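PDB 3IUZ: putative glyoxalase superfamily protein from Ralstonia eutropha, which probably acts as an iron(II)-dependent dioxygenase of the 2-oxoadipate dioxygenase/decarboxylase family, converting 2-oxoadipate into 2-hydroxyglutarate. Local coordinates for residues A[11-16]-A[192-197]; A[176-181]-A[186-191]; A[150-155]-A[220-225]; A[157-162]-A[213-218]. All coordinates share one frame; numbering follows the deposited sequence.

Contact 1 of 4, residues A[11-16]-A[192-197]; sequences SANLGE and DGAELI
Ala-194 faces two residues near the C-terminal end of helix 4-14. Its CB meets CB of Ala-12 at 3.6 Å, methyl against methyl, and residues this small let the backbones come close, with CA of Ala-12 and CA of Ala-194 6.1 Å apart. The carbonyl O of Ala-194 accepts a hydrogen bond from ND2 of Asn-13 at 3.2 Å. The N-H points almost straight at the oxygen (166°), and the acceptor lies close to the plane of the Asn-13 amide, while the donor sits tilted from the plane of the Ala-194 carbonyl. The same ND2 also donates to the backbone O of Leu-9, one turn back in its own helix. With CG beside the backbone N (chi1 -74°), the amide is swung toward helix 190-200 and back over its own helix. One turn further on, Ile-197 brings its CG2 branch against the Asn-13 amide, 3.7 Å from ND2, so that apolar carbon borders the polar group; the isoleucine also packs on Ile-45, Leu-49 and Val-52 of helix 42-60. Two carbonyls from different helices thus share one amide nitrogen. This arrangement should fix the rotation of the amide and tie the end of helix 4-14 to helix 190-200 by a directed bond as well as by alanine packing.

Contact 2 of 4, residues A[176-181]-A[186-191]; sequences QTLLWQ and GVLTVA
Leu-188 supplies most of the apolar contact, laying its two methyls against one side of helix 173-185. CD2 lies 3.8 Å from CB of Gln-181, and CD1 is 4.3 Å from CB of Leu-178. The side chains of Gln-181 and Leu-188 run at about a right angle to each other; CD2 touches the aliphatic root of the glutamine, and the extended chain then brings OE1 of Gln-181 past the same methyl. Both methyls of Leu-188 also rest on a polar atom, with CD2 3.7 Å from the backbone O of Leu-178. Its CG stands beside the backbone N (chi1 -69°), which directs the branched end into the helix from the short strand 187-188.

Backbone geometry makes the approach possible. Gly-186, with a positive phi of 78°, ends the helix and turns the chain back, and Leu-188 then pairs with Ala-40 in a two-stranded antiparallel sheet. Past the strand, Thr-189 is the N-cap of helix 190-200, its OG1 accepting from the backbone N of Asp-192.

No hydrogen bond joins the two segments. Between them the contact is van der Waals only, which suits a buried leucine; the strand pairing and the cap supply the polar bonds.

Contact 3 of 4, residues A[150-155]-A[220-225]; sequences ERFSDA and LRESAE
Glu-222 and Phe-152 run past each other in opposite directions, and the carboxylate ends up beside the backbone of Ser-153. Its two oxygens grip that serine like a fork. OE1 accepts from the backbone N of Ser-153 at 3.1 Å along a nearly straight line (171°), and OE2 takes the hydroxyl OG of Ser-153 in a short bond of 2.5 Å. Each oxygen uses its syn lone pair, the one on the side of the other oxygen, so both bonds leave from the same end of the group and fix its rotation. The extended chain of Glu-222 gives it the reach to do this.

Ser-153 has a second task as N-cap of helix 154-164. Its OG lies between the backbone N and the carbonyl carbon (chi1 78°), from where it also accepts from the backbone N of Phe-156. A carboxylate this close to a helix N-terminus would probably be stabilised as the anion.

Phe-152 turns the edge of its ring to the glutamate. CD2 is 3.5 Å from OE1 of Glu-222, near the ring plane, and CE2 is 3.5 Å from the backbone O of Glu-222, again in plane; oxygens suit the weakly positive hydrogens of an aromatic rim. The same CE2 lies 4.0 Å from CB of Ser-223, the N-cap of helix 224-232, whose OG bonds to the N of Met-226.

The ring of Phe-152 stacks with that of Phe-156 in helix 154-164 and meets that of Phe-147 at the end of strand 141-147. The contact therefore joins the strand-to-helix connection to the junction between helices 213-222 and 224-232.

Contact 4 of 4, residues A[157-162]-A[213-218]; sequences REAVGR and LADYET
Asp-215 OD1 is approached by two nitrogens of Arg-162. NH2 donates to it at 3.0 Å, while NE makes a weak bond to OD1 at 3.4 Å. The main partner of NE is the other oxygen, OD2 of Asp-215, at 3.0 Å and 161°. The arginine thus grips the aspartate side-on, NE and NH2 each serving one oxygen in a two-pronged salt bridge. Both oxygens lie near the guanidinium plane, at its edge, but the carboxylate is turned 36° against it: OD2 is met on its syn side, OD1 from above the carboxylate plane. A bend at chi3 folds the arginine chain back, and one guanidinium face comes to lie over the backbone O of Glu-158.

Beside the salt bridge the helices touch through small groups. Ala-159 has CB 4.0 Å from CG2 of Thr-218, whose methyl stands anti to the backbone N, and the same CB lies alongside the backbone O of Asp-215. The single methyl of Ala-159 suits a place where CA of Ala-159 and CA of Asp-215 come within 5.2 Å. The exposed Arg-162 pairs its charge with Asp-215, which is buried, and this pairing probably keeps the aspartate ionised.

The pattern is that of two roughly antiparallel helices crossing at a signed angle of -132°, the axes of these short segments 9.0 Å apart, with alanine at the close point and an interhelical salt bridge at the rim. Through Tyr-216, helix 213-222 also packs against strands 281-287 and 293-306, which places it between helix 154-164 and the sheet.

Overall arrangement
The four contacts form two pairs. Contacts 1 and 2 share helix 190-200 and have centres 13 Å apart; Leu-178 links them, its CD1 lying 3.7 Å from the backbone O of Asp-192, and Leu-188 also packs on Leu-196. Contacts 3 and 4, centres 9 Å apart, share helices 154-164 and 213-222, and Arg-157 NH1 probably bonds to the backbone O of Phe-152 at 2.8 Å. Between the pairs the centres lie about 37 to 41 Å apart, with contacts 1 and 3 on opposite sides of the chain's centre. Separate triethylene glycol molecules, probably from the crystallisation liquor, lie about 3 Å from Gly-186 and about 5 Å from the side chain of Glu-222.

Contact 1 of 4, residues A[11-16]-A[192-197]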
loop_
_atom_site.group_PDB
_atom_site.type_symbol
_atom_site.label_atom_id
_atom_site.label_comp_id
_atom_site.label_asym_id
_atom_site.label_seq_id
_atom_site.Cartn_x
_atom_site.Cartn_y
_atom_site.Cartn_z
ATOM N N SER A 11 -12.291 -4.594 -14.053
ATOM C CA SER A 11 -12.336 -5.647 -15.068
ATOM C C SER A 11 -11.277 -5.453 -16.147
ATOM O O SER A 11 -10.670 -6.411 -16.572
ATOM C CB SER A 11 -13.745 -5.724 -15.680
ATOM O OG SER A 11 -13.919 -6.988 -16.280
ATOM N N ALA A 12 -11.028 -4.203 -16.532
ATOM C CA ALA A 12 -10.005 -3.855 -17.529
ATOM C C ALA A 12 -8.600 -4.149 -16.960
ATOM O O ALA A 12 -7.671 -4.401 -17.685
ATOM C CB ALA A 12 -10.114 -2.392 -17.930
ATOM N N ASN A 13 -8.450 -4.145 -15.652
ATOM C CA ASN A 13 -7.171 -4.451 -15.066
ATOM C C ASN A 13 -7.009 -5.875 -14.521
ATOM O O ASN A 13 -5.905 -6.356 -14.470
ATOM C CB ASN A 13 -6.888 -3.455 -13.961
ATOM C CG ASN A 13 -6.513 -2.097 -14.521
ATOM O OD1 ASN A 13 -5.352 -1.857 -14.750
ATOM N ND2 ASN A 13 -7.494 -1.232 -14.789
ATOM N N LEU A 14 -8.086 -6.513 -14.067
ATOM C CA LEU A 14 -8.007 -7.777 -13.382
ATOM C C LEU A 14 -8.658 -8.921 -14.148
ATOM O O LEU A 14 -8.456 -10.087 -13.779
ATOM C CB LEU A 14 -8.664 -7.664 -11.989
ATOM C CG LEU A 14 -7.988 -6.804 -10.918
ATOM C CD1 LEU A 14 -8.915 -6.691 -9.714
ATOM C CD2 LEU A 14 -6.629 -7.373 -10.473
ATOM N N GLY A 15 -9.437 -8.610 -15.168
ATOM C CA GLY A 15 -10.270 -9.613 -15.838
ATOM C C GLY A 15 -11.552 -9.926 -15.086
ATOM O O GLY A 15 -11.703 -9.574 -13.930
ATOM N N GLU A 16 -12.484 -10.604 -15.749
ATOM C CA GLU A 16 -13.838 -10.761 -15.189
ATOM C C GLU A 16 -13.883 -11.557 -13.914
ATOM O O GLU A 16 -14.533 -11.155 -12.961
ATOM C CB GLU A 16 -14.823 -11.343 -16.211
ATOM C CG GLU A 16 -15.310 -10.276 -17.173
ATOM N N ASP A 192 -9.980 5.683 -20.186
ATOM C CA ASP A 192 -8.768 6.386 -19.779
ATOM C C ASP A 192 -8.479 6.177 -18.294
ATOM O O ASP A 192 -7.332 6.092 -17.891
ATOM C CB ASP A 192 -8.826 7.895 -20.069
ATOM C CG ASP A 192 -8.664 8.246 -21.548
ATOM O OD1 ASP A 192 -8.442 7.341 -22.379
ATOM O OD2 ASP A 192 -8.760 9.461 -21.850
ATOM N N GLY A 193 -9.513 6.110 -17.479
ATOM C CA GLY A 193 -9.335 5.777 -16.071
ATOM C C GLY A 193 -8.782 4.381 -15.830
ATOM O O GLY A 193 -7.949 4.190 -14.947
ATOM N N ALA A 194 -9.287 3.423 -16.600
ATOM C CA ALA A 194 -8.814 2.049 -16.563
ATOM C C ALA A 194 -7.351 2.025 -17.009
ATOM O O ALA A 194 -6.541 1.307 -16.409
ATOM C CB ALA A 194 -9.666 1.131 -17.482
ATOM N N GLU A 195 -7.018 2.818 -18.037
ATOM C CA GLU A 195 -5.633 2.885 -18.510
ATOM C C GLU A 195 -4.750 3.482 -17.434
ATOM O O GLU A 195 -3.682 2.925 -17.120
ATOM C CB GLU A 195 -5.527 3.702 -19.796
ATOM C CG GLU A 195 -4.104 3.848 -20.310
ATOM C CD GLU A 195 -4.018 4.723 -21.554
ATOM O OE1 GLU A 195 -5.068 5.227 -22.075
ATOM O OE2 GLU A 195 -2.886 4.899 -22.020
ATOM N N LEU A 196 -5.194 4.580 -16.818
ATOM C CA LEU A 196 -4.398 5.197 -15.713
ATOM C C LEU A 196 -4.113 4.228 -14.584
ATOM O O LEU A 196 -2.971 4.121 -14.082
ATOM C CB LEU A 196 -5.102 6.450 -15.166
ATOM C CG LEU A 196 -4.460 7.132 -13.989
ATOM C CD1 LEU A 196 -3.032 7.547 -14.322
ATOM C CD2 LEU A 196 -5.341 8.360 -13.493
ATOM N N ILE A 197 -5.143 3.498 -14.160
ATOM C CA ILE A 197 -4.952 2.528 -13.071
ATOM C C ILE A 197 -3.854 1.521 -13.456
ATOM O O ILE A 197 -2.958 1.223 -12.665
ATOM C CB ILE A 197 -6.270 1.821 -12.708
ATOM C CG1 ILE A 197 -7.216 2.803 -12.055
ATOM C CG2 ILE A 197 -6.019 0.558 -11.843
ATOM C CD1 ILE A 197 -8.714 2.295 -12.060
#

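Contact 2 of 4, residues A[176-181]-A[186-191]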
loop_
_atom_site.group_PDB
_atom_site.type_symbol
_atom_site.label_atom_id
_atom_site.label_comp_id
_atom_site.label_asym_id
_atom_site.label_seq_id
_atom_site.Cartn_x
_atom_site.Cartn_y
_atom_site.Cartn_z
ATOM N N GLN A 176 1.354 10.439 -16.231
ATOM C CA GLN A 176 1.266 11.837 -15.771
ATOM C C GLN A 176 0.280 12.639 -16.566
ATOM O O GLN A 176 -0.392 13.488 -16.011
ATOM C CB GLN A 176 2.630 12.488 -15.791
ATOM C CG GLN A 176 3.599 11.861 -14.788
ATOM C CD GLN A 176 4.952 12.551 -14.725
ATOM O OE1 GLN A 176 5.050 13.781 -14.477
ATOM N NE2 GLN A 176 6.024 11.745 -14.864
ATOM N N THR A 177 0.196 12.376 -17.880
ATOM C CA THR A 177 -0.808 13.004 -18.718
ATOM C C THR A 177 -2.222 12.780 -18.180
ATOM O O THR A 177 -3.031 13.743 -18.008
ATOM C CB THR A 177 -0.733 12.439 -20.157
ATOM O OG1 THR A 177 0.564 12.738 -20.710
ATOM C CG2 THR A 177 -1.854 13.033 -21.045
ATOM N N LEU A 178 -2.530 11.528 -17.846
ATOM C CA LEU A 178 -3.905 11.165 -17.447
ATOM C C LEU A 178 -4.221 11.654 -16.017
ATOM O O LEU A 178 -5.338 12.104 -15.736
ATOM C CB LEU A 178 -4.123 9.631 -17.579
ATOM C CG LEU A 178 -4.116 9.109 -19.041
ATOM C CD1 LEU A 178 -4.219 7.546 -19.129
ATOM C CD2 LEU A 178 -5.269 9.786 -19.831
ATOM N N LEU A 179 -3.218 11.557 -15.150
ATOM C CA LEU A 179 -3.300 12.052 -13.786
ATOM C C LEU A 179 -3.688 13.543 -13.713
ATOM O O LEU A 179 -4.577 13.939 -12.974
ATOM C CB LEU A 179 -1.933 11.845 -13.143
ATOM C CG LEU A 179 -1.879 11.623 -11.655
ATOM C CD1 LEU A 179 -3.013 10.685 -11.255
ATOM C CD2 LEU A 179 -0.438 11.092 -11.309
ATOM N N TRP A 180 -3.010 14.379 -14.508
ATOM C CA TRP A 180 -3.246 15.808 -14.496
ATOM C C TRP A 180 -4.484 16.248 -15.286
ATOM O O TRP A 180 -5.080 17.273 -14.919
ATOM C CB TRP A 180 -1.930 16.541 -14.847
ATOM C CG TRP A 180 -1.007 16.304 -13.719
ATOM C CD1 TRP A 180 -0.002 15.368 -13.626
ATOM C CD2 TRP A 180 -1.138 16.865 -12.409
ATOM N NE1 TRP A 180 0.525 15.380 -12.371
ATOM C CE2 TRP A 180 -0.154 16.281 -11.603
ATOM C CE3 TRP A 180 -1.997 17.815 -11.843
ATOM C CZ2 TRP A 180 -0.001 16.612 -10.248
ATOM C CZ3 TRP A 180 -1.847 18.134 -10.497
ATOM C CH2 TRP A 180 -0.812 17.556 -9.732
ATOM N N GLN A 181 -4.915 15.482 -16.304
ATOM C CA GLN A 181 -6.252 15.661 -16.903
ATOM C C GLN A 181 -7.333 15.407 -15.839
ATOM O O GLN A 181 -8.330 16.136 -15.758
ATOM C CB GLN A 181 -6.482 14.705 -18.100
ATOM C CG GLN A 181 -5.563 15.137 -19.292
ATOM C CD GLN A 181 -5.717 14.295 -20.517
ATOM O OE1 GLN A 181 -6.606 13.423 -20.582
ATOM N NE2 GLN A 181 -4.848 14.539 -21.496
ATOM N N GLY A 186 -11.697 16.462 -12.929
ATOM C CA GLY A 186 -12.350 15.592 -11.946
ATOM C C GLY A 186 -12.856 14.248 -12.470
ATOM O O GLY A 186 -13.377 13.435 -11.687
ATOM N N VAL A 187 -12.715 14.030 -13.773
ATOM C CA VAL A 187 -13.152 12.841 -14.454
ATOM C C VAL A 187 -12.172 12.493 -15.559
ATOM O O VAL A 187 -11.403 13.349 -16.007
ATOM C CB VAL A 187 -14.542 13.015 -15.142
ATOM C CG1 VAL A 187 -15.629 13.228 -14.079
ATOM C CG2 VAL A 187 -14.506 14.130 -16.229
ATOM N N LEU A 188 -12.191 11.232 -15.964
ATOM C CA LEU A 188 -11.618 10.746 -17.228
ATOM C C LEU A 188 -12.697 9.860 -17.852
ATOM O O LEU A 188 -13.587 9.403 -17.142
ATOM C CB LEU A 188 -10.355 9.904 -16.997
ATOM C CG LEU A 188 -9.085 10.600 -16.497
ATOM C CD1 LEU A 188 -8.098 9.551 -15.987
ATOM C CD2 LEU A 188 -8.483 11.532 -17.592
ATOM N N THR A 189 -12.612 9.558 -19.150
ATOM C CA THR A 189 -13.462 8.497 -19.696
ATOM C C THR A 189 -13.169 7.207 -18.912
ATOM O O THR A 189 -12.090 7.089 -18.308
ATOM C CB THR A 189 -13.162 8.258 -21.195
ATOM O OG1 THR A 189 -11.822 7.804 -21.340
ATOM C CG2 THR A 189 -13.402 9.560 -22.020
ATOM N N VAL A 190 -14.104 6.253 -18.892
ATOM C CA VAL A 190 -13.880 5.030 -18.162
ATOM C C VAL A 190 -12.638 4.323 -18.763
ATOM O O VAL A 190 -11.810 3.829 -18.020
ATOM C CB VAL A 190 -15.136 4.124 -18.091
ATOM C CG1 VAL A 190 -14.789 2.774 -17.432
ATOM C CG2 VAL A 190 -16.301 4.819 -17.321
ATOM N N ALA A 191 -12.485 4.328 -20.099
ATOM C CA ALA A 191 -11.309 3.702 -20.718
ATOM C C ALA A 191 -10.018 4.356 -20.223
ATOM O O ALA A 191 -9.060 3.675 -19.901
ATOM C CB ALA A 191 -11.398 3.804 -22.255
#

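Contact 3 of 4, residues A[150-155]-A[220-225]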
loop_
_atom_site.group_PDB
_atom_site.type_symbol
_atom_site.label_atom_id
_atom_site.label_comp_id
_atom_site.label_asym_id
_atom_site.label_seq_id
_atom_site.Cartn_x
_atom_site.Cartn_y
_atom_site.Cartn_z
ATOM N N GLU A 150 20.280 9.042 7.652
ATOM C CA GLU A 150 21.308 10.008 8.129
ATOM C C GLU A 150 22.104 9.547 9.334
ATOM O O GLU A 150 23.321 9.746 9.404
ATOM C CB GLU A 150 20.662 11.371 8.498
ATOM C CG GLU A 150 20.405 12.285 7.310
ATOM C CD GLU A 150 19.199 11.877 6.446
ATOM O OE1 GLU A 150 18.473 10.896 6.779
ATOM O OE2 GLU A 150 18.959 12.597 5.439
ATOM N N ARG A 151 21.412 8.991 10.315
ATOM C CA ARG A 151 22.073 8.713 11.586
ATOM C C ARG A 151 22.805 7.390 11.625
ATOM O O ARG A 151 23.430 7.082 12.621
ATOM C CB ARG A 151 21.078 8.805 12.748
ATOM C CG ARG A 151 20.586 10.260 12.960
ATOM C CD ARG A 151 19.454 10.323 13.970
ATOM N NE ARG A 151 19.699 9.377 15.066
ATOM C CZ ARG A 151 20.295 9.659 16.231
ATOM N NH1 ARG A 151 20.721 10.896 16.519
ATOM N NH2 ARG A 151 20.470 8.684 17.124
ATOM N N PHE A 152 22.762 6.628 10.550
ATOM C CA PHE A 152 23.317 5.289 10.562
ATOM C C PHE A 152 24.808 5.291 10.211
ATOM O O PHE A 152 25.374 6.323 9.878
ATOM C CB PHE A 152 22.508 4.398 9.638
ATOM C CG PHE A 152 21.137 4.096 10.164
ATOM C CD1 PHE A 152 20.087 4.995 9.966
ATOM C CD2 PHE A 152 20.905 2.959 10.907
ATOM C CE1 PHE A 152 18.831 4.743 10.458
ATOM C CE2 PHE A 152 19.644 2.679 11.412
ATOM C CZ PHE A 152 18.585 3.577 11.189
ATOM N N SER A 153 25.430 4.129 10.268
ATOM C CA SER A 153 26.857 4.048 9.996
ATOM C C SER A 153 27.256 4.453 8.577
ATOM O O SER A 153 26.435 4.511 7.665
ATOM C CB SER A 153 27.368 2.633 10.313
ATOM O OG SER A 153 27.038 1.699 9.303
ATOM N N ASP A 154 28.547 4.730 8.402
ATOM C CA ASP A 154 29.063 5.012 7.093
ATOM C C ASP A 154 28.764 3.861 6.184
ATOM O O ASP A 154 28.332 4.051 5.049
ATOM C CB ASP A 154 30.577 5.223 7.109
ATOM C CG ASP A 154 30.994 6.560 7.686
ATOM O OD1 ASP A 154 30.146 7.433 7.951
ATOM O OD2 ASP A 154 32.216 6.716 7.903
ATOM N N ALA A 155 29.026 2.663 6.674
ATOM C CA ALA A 155 28.863 1.473 5.850
ATOM C C ALA A 155 27.397 1.336 5.398
ATOM O O ALA A 155 27.081 0.989 4.260
ATOM C CB ALA A 155 29.349 0.202 6.620
ATOM N N LEU A 220 20.606 -4.807 7.312
ATOM C CA LEU A 220 19.854 -5.555 8.305
ATOM C C LEU A 220 20.460 -5.473 9.702
ATOM O O LEU A 220 19.726 -5.516 10.686
ATOM C CB LEU A 220 19.698 -6.997 7.867
ATOM C CG LEU A 220 18.805 -7.924 8.677
ATOM C CD1 LEU A 220 17.393 -7.357 8.926
ATOM C CD2 LEU A 220 18.782 -9.309 7.986
ATOM N N ARG A 221 21.768 -5.319 9.791
ATOM C CA ARG A 221 22.407 -5.176 11.088
ATOM C C ARG A 221 21.981 -3.912 11.852
ATOM O O ARG A 221 22.059 -3.878 13.076
ATOM C CB ARG A 221 23.909 -5.204 10.936
ATOM C CG ARG A 221 24.372 -6.458 10.210
ATOM C CD ARG A 221 25.735 -6.983 10.595
ATOM N NE ARG A 221 26.013 -8.098 9.686
ATOM C CZ ARG A 221 26.617 -7.975 8.499
ATOM N NH1 ARG A 221 27.061 -6.792 8.064
ATOM N NH2 ARG A 221 26.781 -9.055 7.738
ATOM N N GLU A 222 21.554 -2.870 11.157
ATOM C CA GLU A 222 21.171 -1.631 11.834
ATOM C C GLU A 222 19.697 -1.290 11.751
ATOM O O GLU A 222 19.184 -0.584 12.608
ATOM C CB GLU A 222 22.029 -0.465 11.363
ATOM C CG GLU A 222 23.529 -0.783 11.389
ATOM C CD GLU A 222 24.377 0.322 10.888
ATOM O OE1 GLU A 222 24.069 1.489 11.192
ATOM O OE2 GLU A 222 25.382 0.015 10.187
ATOM N N SER A 223 19.008 -1.838 10.763
ATOM C CA SER A 223 17.610 -1.502 10.522
ATOM C C SER A 223 16.893 -2.631 9.800
ATOM O O SER A 223 17.127 -2.841 8.634
ATOM C CB SER A 223 17.507 -0.239 9.616
ATOM O OG SER A 223 16.147 0.030 9.322
ATOM N N ALA A 224 15.943 -3.272 10.464
ATOM C CA ALA A 224 15.055 -4.244 9.832
ATOM C C ALA A 224 14.189 -3.565 8.734
ATOM O O ALA A 224 13.893 -4.143 7.680
ATOM C CB ALA A 224 14.161 -4.913 10.918
ATOM N N GLU A 225 13.833 -2.310 8.977
ATOM C CA GLU A 225 12.914 -1.598 8.091
ATOM C C GLU A 225 13.591 -1.309 6.763
ATOM O O GLU A 225 12.993 -1.511 5.708
ATOM C CB GLU A 225 12.488 -0.301 8.762
ATOM C CG GLU A 225 11.493 -0.535 9.861
ATOM C CD GLU A 225 12.119 -1.102 11.137
ATOM O OE1 GLU A 225 13.325 -0.895 11.439
ATOM O OE2 GLU A 225 11.371 -1.781 11.838
#

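Contact 4 of 4, residues A[157-162]-A[213-218]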
loop_
_atom_site.group_PDB
_atom_site.type_symbol
_atom_site.label_atom_id
_atom_site.label_comp_id
_atom_site.label_asym_id
_atom_site.label_seq_id
_atom_site.Cartn_x
_atom_site.Cartn_y
_atom_site.Cartn_z
ATOM N N ARG A 157 25.063 3.778 5.193
ATOM C CA ARG A 157 24.664 4.812 4.232
ATOM C C ARG A 157 25.189 4.555 2.818
ATOM O O ARG A 157 24.485 4.808 1.849
ATOM C CB ARG A 157 25.012 6.210 4.768
ATOM C CG ARG A 157 24.130 6.539 5.997
ATOM C CD ARG A 157 24.437 7.784 6.846
ATOM N NE ARG A 157 25.601 8.429 6.366
ATOM C CZ ARG A 157 26.806 8.333 6.891
ATOM N NH1 ARG A 157 27.056 7.670 8.016
ATOM N NH2 ARG A 157 27.757 8.963 6.284
ATOM N N GLU A 158 26.399 4.005 2.698
ATOM C CA GLU A 158 26.921 3.553 1.401
ATOM C C GLU A 158 26.104 2.407 0.826
ATOM O O GLU A 158 25.879 2.333 -0.378
ATOM C CB GLU A 158 28.360 3.070 1.559
ATOM C CG GLU A 158 29.335 4.178 1.882
ATOM C CD GLU A 158 30.636 3.645 2.482
ATOM O OE1 GLU A 158 30.899 2.402 2.377
ATOM O OE2 GLU A 158 31.376 4.484 3.059
ATOM N N ALA A 159 25.683 1.496 1.700
ATOM C CA ALA A 159 24.840 0.381 1.290
ATOM C C ALA A 159 23.495 0.896 0.750
ATOM O O ALA A 159 23.048 0.446 -0.301
ATOM C CB ALA A 159 24.618 -0.570 2.427
ATOM N N VAL A 160 22.892 1.853 1.461
ATOM C CA VAL A 160 21.643 2.431 0.988
ATOM C C VAL A 160 21.781 2.926 -0.459
ATOM O O VAL A 160 21.007 2.532 -1.328
ATOM C CB VAL A 160 21.097 3.520 1.930
ATOM C CG1 VAL A 160 19.867 4.252 1.283
ATOM C CG2 VAL A 160 20.733 2.902 3.258
ATOM N N GLY A 161 22.800 3.732 -0.730
ATOM C CA GLY A 161 22.959 4.305 -2.039
ATOM C C GLY A 161 23.219 3.275 -3.120
ATOM O O GLY A 161 22.719 3.390 -4.232
ATOM N N ARG A 162 23.986 2.234 -2.807
ATOM C CA ARG A 162 24.153 1.179 -3.798
ATOM C C ARG A 162 22.822 0.491 -4.114
ATOM O O ARG A 162 22.604 0.107 -5.247
ATOM C CB ARG A 162 25.205 0.138 -3.388
ATOM C CG ARG A 162 26.624 0.564 -3.679
ATOM C CD ARG A 162 27.547 -0.643 -3.593
ATOM N NE ARG A 162 27.566 -1.079 -2.212
ATOM C CZ ARG A 162 28.298 -0.510 -1.265
ATOM N NH1 ARG A 162 29.117 0.498 -1.553
ATOM N NH2 ARG A 162 28.233 -0.965 -0.037
ATOM N N LEU A 213 23.745 -9.208 -1.722
ATOM C CA LEU A 213 23.419 -9.850 -0.490
ATOM C C LEU A 213 24.146 -9.148 0.647
ATOM O O LEU A 213 23.566 -8.886 1.709
ATOM C CB LEU A 213 23.787 -11.343 -0.571
ATOM C CG LEU A 213 23.576 -12.134 0.740
ATOM C CD1 LEU A 213 22.133 -12.115 1.142
ATOM C CD2 LEU A 213 24.048 -13.570 0.602
ATOM N N ALA A 214 25.419 -8.833 0.407
ATOM C CA ALA A 214 26.240 -8.119 1.395
ATOM C C ALA A 214 25.648 -6.789 1.826
ATOM O O ALA A 214 25.754 -6.439 2.984
ATOM C CB ALA A 214 27.652 -7.923 0.870
ATOM N N ASP A 215 25.026 -6.050 0.907
ATOM C CA ASP A 215 24.453 -4.757 1.273
ATOM C C ASP A 215 23.174 -4.952 2.077
ATOM O O ASP A 215 22.945 -4.244 3.071
ATOM C CB ASP A 215 24.176 -3.897 0.017
ATOM C CG ASP A 215 25.437 -3.422 -0.628
ATOM O OD1 ASP A 215 26.485 -3.400 0.074
ATOM O OD2 ASP A 215 25.381 -3.085 -1.817
ATOM N N TYR A 216 22.381 -5.947 1.669
ATOM C CA TYR A 216 21.166 -6.324 2.402
ATOM C C TYR A 216 21.512 -6.607 3.849
ATOM O O TYR A 216 20.870 -6.080 4.791
ATOM C CB TYR A 216 20.451 -7.540 1.766
ATOM C CG TYR A 216 19.373 -8.118 2.662
ATOM C CD1 TYR A 216 18.141 -7.473 2.795
ATOM C CD2 TYR A 216 19.590 -9.288 3.411
ATOM C CE1 TYR A 216 17.149 -7.978 3.624
ATOM C CE2 TYR A 216 18.576 -9.811 4.277
ATOM C CZ TYR A 216 17.371 -9.183 4.379
ATOM O OH TYR A 216 16.370 -9.655 5.237
ATOM N N GLU A 217 22.584 -7.367 4.037
ATOM C CA GLU A 217 23.018 -7.755 5.377
ATOM C C GLU A 217 23.557 -6.565 6.158
ATOM O O GLU A 217 23.240 -6.402 7.325
ATOM C CB GLU A 217 24.013 -8.926 5.303
ATOM C CG GLU A 217 23.324 -10.187 4.761
ATOM C CD GLU A 217 24.259 -11.299 4.302
ATOM O OE1 GLU A 217 25.476 -11.073 4.127
ATOM O OE2 GLU A 217 23.738 -12.417 4.112
ATOM N N THR A 218 24.334 -5.701 5.513
ATOM C CA THR A 218 24.780 -4.453 6.172
ATOM C C THR A 218 23.602 -3.643 6.686
ATOM O O THR A 218 23.611 -3.157 7.842
ATOM C CB THR A 218 25.608 -3.587 5.232
ATOM O OG1 THR A 218 26.829 -4.276 4.921
ATOM C CG2 THR A 218 25.914 -2.211 5.858
#